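Local coordinates for oxalate decarboxylase (Lactobacillus farciminis, PDB 6L9I), which probably catalyses the manganese-dependent breakdown of oxalate to formate and carbon dioxide, as a bicupin enzyme, at residues A[205-210]-A[227-232]. Residues are numbered along the deposited sequence; the frame is centred on the assembly and turned at random.
Sequences FTFHMN and SKVFPV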
ATOM      1  N   PHE A 205     -27.932  22.384 -12.141  1.00 21.96           N
ATOM      2  CA  PHE A 205     -26.576  21.856 -12.213  1.00 20.08           C
ATOM      3  C   PHE A 205     -25.610  22.869 -12.792  1.00 23.79           C
ATOM      4  O   PHE A 205     -24.519  22.510 -13.245  1.00 26.08           O
ATOM      5  CB  PHE A 205     -26.561  20.564 -13.035  1.00 17.07           C
ATOM      6  CG  PHE A 205     -27.256  19.415 -12.362  1.00 14.88           C
ATOM      7  CD1 PHE A 205     -27.593  19.481 -11.020  1.00 12.53           C
ATOM      8  CD2 PHE A 205     -27.573  18.271 -13.069  1.00 16.98           C
ATOM      9  CE1 PHE A 205     -28.235  18.425 -10.398  1.00 11.42           C
ATOM     10  CE2 PHE A 205     -28.213  17.214 -12.453  1.00 13.99           C
ATOM     11  CZ  PHE A 205     -28.544  17.289 -11.119  1.00 10.53           C
ATOM     12  N   THR A 206     -26.025  24.133 -12.780  1.00 26.36           N
ATOM     13  CA  THR A 206     -25.343  25.225 -13.448  1.00 30.24           C
ATOM     14  C   THR A 206     -25.322  26.426 -12.516  1.00 29.40           C
ATOM     15  O   THR A 206     -26.161  26.562 -11.620  1.00 28.30           O
ATOM     16  CB  THR A 206     -26.029  25.582 -14.766  1.00 30.51           C
ATOM     17  OG1 THR A 206     -25.083  26.201 -15.642  1.00 34.90           O
ATOM     18  CG2 THR A 206     -27.195  26.534 -14.516  1.00 28.44           C
ATOM     19  N   PHE A 207     -24.326  27.283 -12.713  1.00 26.86           N
ATOM     20  CA  PHE A 207     -24.211  28.514 -11.939  1.00 29.95           C
ATOM     21  C   PHE A 207     -23.851  29.660 -12.876  1.00 36.77           C
ATOM     22  O   PHE A 207     -22.784  29.643 -13.497  1.00 34.16           O
ATOM     23  CB  PHE A 207     -23.181  28.390 -10.816  1.00 29.65           C
ATOM     24  CG  PHE A 207     -23.250  29.513  -9.826  1.00 29.42           C
ATOM     25  CD1 PHE A 207     -22.526  30.676 -10.026  1.00 35.65           C
ATOM     26  CD2 PHE A 207     -24.067  29.423  -8.712  1.00 27.85           C
ATOM     27  CE1 PHE A 207     -22.606  31.722  -9.130  1.00 33.85           C
ATOM     28  CE2 PHE A 207     -24.152  30.463  -7.816  1.00 21.21           C
ATOM     29  CZ  PHE A 207     -23.419  31.615  -8.024  1.00 25.64           C
ATOM     30  N   HIS A 208     -24.742  30.649 -12.978  1.00 33.65           N
ATOM     31  CA  HIS A 208     -24.511  31.826 -13.805  1.00 35.61           C
ATOM     32  C   HIS A 208     -23.805  32.892 -12.973  1.00 41.71           C
ATOM     33  O   HIS A 208     -24.344  33.370 -11.968  1.00 38.71           O
ATOM     34  CB  HIS A 208     -25.825  32.353 -14.381  1.00 34.36           C
ATOM     35  CG  HIS A 208     -26.381  31.500 -15.479  1.00 35.29           C
ATOM     36  ND1 HIS A 208     -26.260  31.831 -16.812  1.00 33.24           N
ATOM     37  CD2 HIS A 208     -27.076  30.338 -15.444  1.00 32.91           C
ATOM     38  CE1 HIS A 208     -26.846  30.905 -17.549  1.00 27.28           C
ATOM     39  NE2 HIS A 208     -27.350  29.988 -16.744  1.00 28.10           N
ATOM     40  N   MET A 209     -22.585  33.244 -13.386  1.00 42.28           N
ATOM     41  CA  MET A 209     -21.704  34.060 -12.555  1.00 34.97           C
ATOM     42  C   MET A 209     -22.159  35.507 -12.416  1.00 35.93           C
ATOM     43  O   MET A 209     -21.704  36.192 -11.496  1.00 39.23           O
ATOM     44  CB  MET A 209     -20.280  34.021 -13.132  1.00 34.82           C
ATOM     45  CG  MET A 209     -19.202  34.476 -12.159  1.00 36.95           C
ATOM     46  SD  MET A 209     -19.182  33.446 -10.682  1.00 36.83           S
ATOM     47  CE  MET A 209     -18.978  31.830 -11.419  1.00 30.01           C
ATOM     48  N   ASN A 210     -23.050  35.988 -13.282  1.00 37.75           N
ATOM     49  CA  ASN A 210     -23.538  37.352 -13.127  1.00 42.98           C
ATOM     50  C   ASN A 210     -24.481  37.499 -11.944  1.00 39.18           C
ATOM     51  O   ASN A 210     -24.744  38.634 -11.529  1.00 37.51           O
ATOM     52  CB  ASN A 210     -24.212  37.821 -14.426  1.00 47.93           C
ATOM     53  CG  ASN A 210     -23.202  38.228 -15.482  1.00 64.26           C
ATOM     54  OD1 ASN A 210     -23.248  37.742 -16.614  1.00 63.36           O
ATOM     55  ND2 ASN A 210     -22.275  39.109 -15.118  1.00 54.21           N
ATOM     56  N   SER A 227     -20.931  25.198  -1.556  1.00 19.86           N
ATOM     57  CA  SER A 227     -22.274  24.628  -1.466  1.00 22.20           C
ATOM     58  C   SER A 227     -23.302  25.602  -0.900  1.00 25.19           C
ATOM     59  O   SER A 227     -24.496  25.428  -1.153  1.00 21.93           O
ATOM     60  CB  SER A 227     -22.265  23.349  -0.629  1.00 18.89           C
ATOM     61  OG  SER A 227     -21.705  23.574   0.646  1.00 18.00           O
ATOM     62  N   LYS A 228     -22.881  26.629  -0.161  1.00 29.63           N
ATOM     63  CA  LYS A 228     -23.840  27.611   0.333  1.00 28.64           C
ATOM     64  C   LYS A 228     -24.321  28.519  -0.791  1.00 28.54           C
ATOM     65  O   LYS A 228     -25.315  29.239  -0.619  1.00 26.12           O
ATOM     66  CB  LYS A 228     -23.211  28.476   1.426  1.00 28.89           C
ATOM     67  CG  LYS A 228     -22.459  27.729   2.521  1.00 36.57           C
ATOM     68  CD  LYS A 228     -21.982  28.698   3.607  1.00 40.46           C
ATOM     69  CE  LYS A 228     -20.586  28.351   4.127  1.00 48.06           C
ATOM     70  NZ  LYS A 228     -19.511  29.243   3.601  1.00 49.65           N
ATOM     71  N   VAL A 229     -23.633  28.491  -1.932  1.00 26.27           N
ATOM     72  CA  VAL A 229     -23.921  29.364  -3.067  1.00 25.76           C
ATOM     73  C   VAL A 229     -24.458  28.546  -4.241  1.00 31.63           C
ATOM     74  O   VAL A 229     -25.302  29.020  -5.018  1.00 34.20           O
ATOM     75  CB  VAL A 229     -22.649  30.147  -3.436  1.00 27.26           C
ATOM     76  CG1 VAL A 229     -22.773  30.808  -4.784  1.00 29.33           C
ATOM     77  CG2 VAL A 229     -22.313  31.163  -2.364  1.00 37.66           C
ATOM     78  N   PHE A 230     -24.026  27.285  -4.338  1.00 32.75           N
ATOM     79  CA  PHE A 230     -24.236  26.435  -5.506  1.00 26.83           C
ATOM     80  C   PHE A 230     -24.643  25.085  -4.939  1.00 26.38           C
ATOM     81  O   PHE A 230     -23.834  24.149  -4.876  1.00 21.99           O
ATOM     82  CB  PHE A 230     -22.971  26.382  -6.359  1.00 25.42           C
ATOM     83  CG  PHE A 230     -23.140  25.684  -7.688  1.00 21.94           C
ATOM     84  CD1 PHE A 230     -24.396  25.388  -8.197  1.00 22.49           C
ATOM     85  CD2 PHE A 230     -22.025  25.321  -8.430  1.00 26.98           C
ATOM     86  CE1 PHE A 230     -24.532  24.745  -9.415  1.00 25.67           C
ATOM     87  CE2 PHE A 230     -22.147  24.680  -9.646  1.00 23.45           C
ATOM     88  CZ  PHE A 230     -23.403  24.387 -10.144  1.00 27.19           C
ATOM     89  N   PRO A 231     -25.905  24.950  -4.515  1.00 31.17           N
ATOM     90  CA  PRO A 231     -26.267  23.855  -3.594  1.00 24.43           C
ATOM     91  C   PRO A 231     -25.944  22.455  -4.094  1.00 21.34           C
ATOM     92  O   PRO A 231     -25.623  21.586  -3.271  1.00 24.57           O
ATOM     93  CB  PRO A 231     -27.773  24.056  -3.406  1.00 21.20           C
ATOM     94  CG  PRO A 231     -27.967  25.535  -3.595  1.00 21.62           C
ATOM     95  CD  PRO A 231     -26.991  25.936  -4.661  1.00 24.02           C
ATOM     96  N   VAL A 232     -25.995  22.204  -5.404  1.00 22.65           N
ATOM     97  CA  VAL A 232     -25.697  20.860  -5.890  1.00 23.89           C
ATOM     98  C   VAL A 232     -24.213  20.520  -5.781  1.00 23.46           C
ATOM     99  O   VAL A 232     -23.857  19.336  -5.774  1.00 22.83           O
ATOM    100  CB  VAL A 232     -26.185  20.678  -7.341  1.00 17.70           C
ATOM    101  CG1 VAL A 232     -27.593  21.253  -7.511  1.00 18.24           C
ATOM    102  CG2 VAL A 232     -25.220  21.303  -8.327  1.00 17.39           C
TER
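Phe207 sets its CB squarely over the centre of the Phe230 ring, a CH-pi contact in which the carbon lies 3.9 Å from the ring centroid and only 3° off the ring normal. Both phenylalanines hold CG anti to the backbone N (chi1 -172° in Phe230), which sends the two side chains past each other in opposite directions. The two rings meet obliquely, planes 53° apart and centroids separated by 5.5 Å, with Phe207 CD2 4.0 Å from Phe230 CG. The length of a phenylalanine carries CZ of Phe230 to 3.8 Å from C of Phe205, which sits at the ring edge, and its CE1 to Thr206 O. This is apolar packing between the two cupin barrels of one chain. Strand 206-207 is an outermost strand of a sheet built mainly from the first cupin; Phe207 pairs with Leu110 through the backbone, and Phe205 just before the strand pairs with Asn112. Segment 227-232 belongs to the loop joining strands 220-225 and 237-243 of the second. Phe230 also touches Asn112 and Ile225, one from each barrel, and is buried. Cutting Phe230 back to an alanine would probably open a gap beneath Phe207 CB and leave the Phe207 ring freer to turn. Farther along, the end of the Phe207 ring bears on Val229: the beta-branched valine presents its CG1 methyl obliquely to CE2 and CZ of the ring. The two segments run nearly antiparallel, and at the far end Val232 meets Phe205. Here the side chains cross at about a right angle, and CG1 of Val232 lies in the plane of the Phe205 ring, at its edge, 3.9 Å from CD1. The Phe205 ring also meets that of Phe101, and its side chain is about 11 Å from a bound manganese ion.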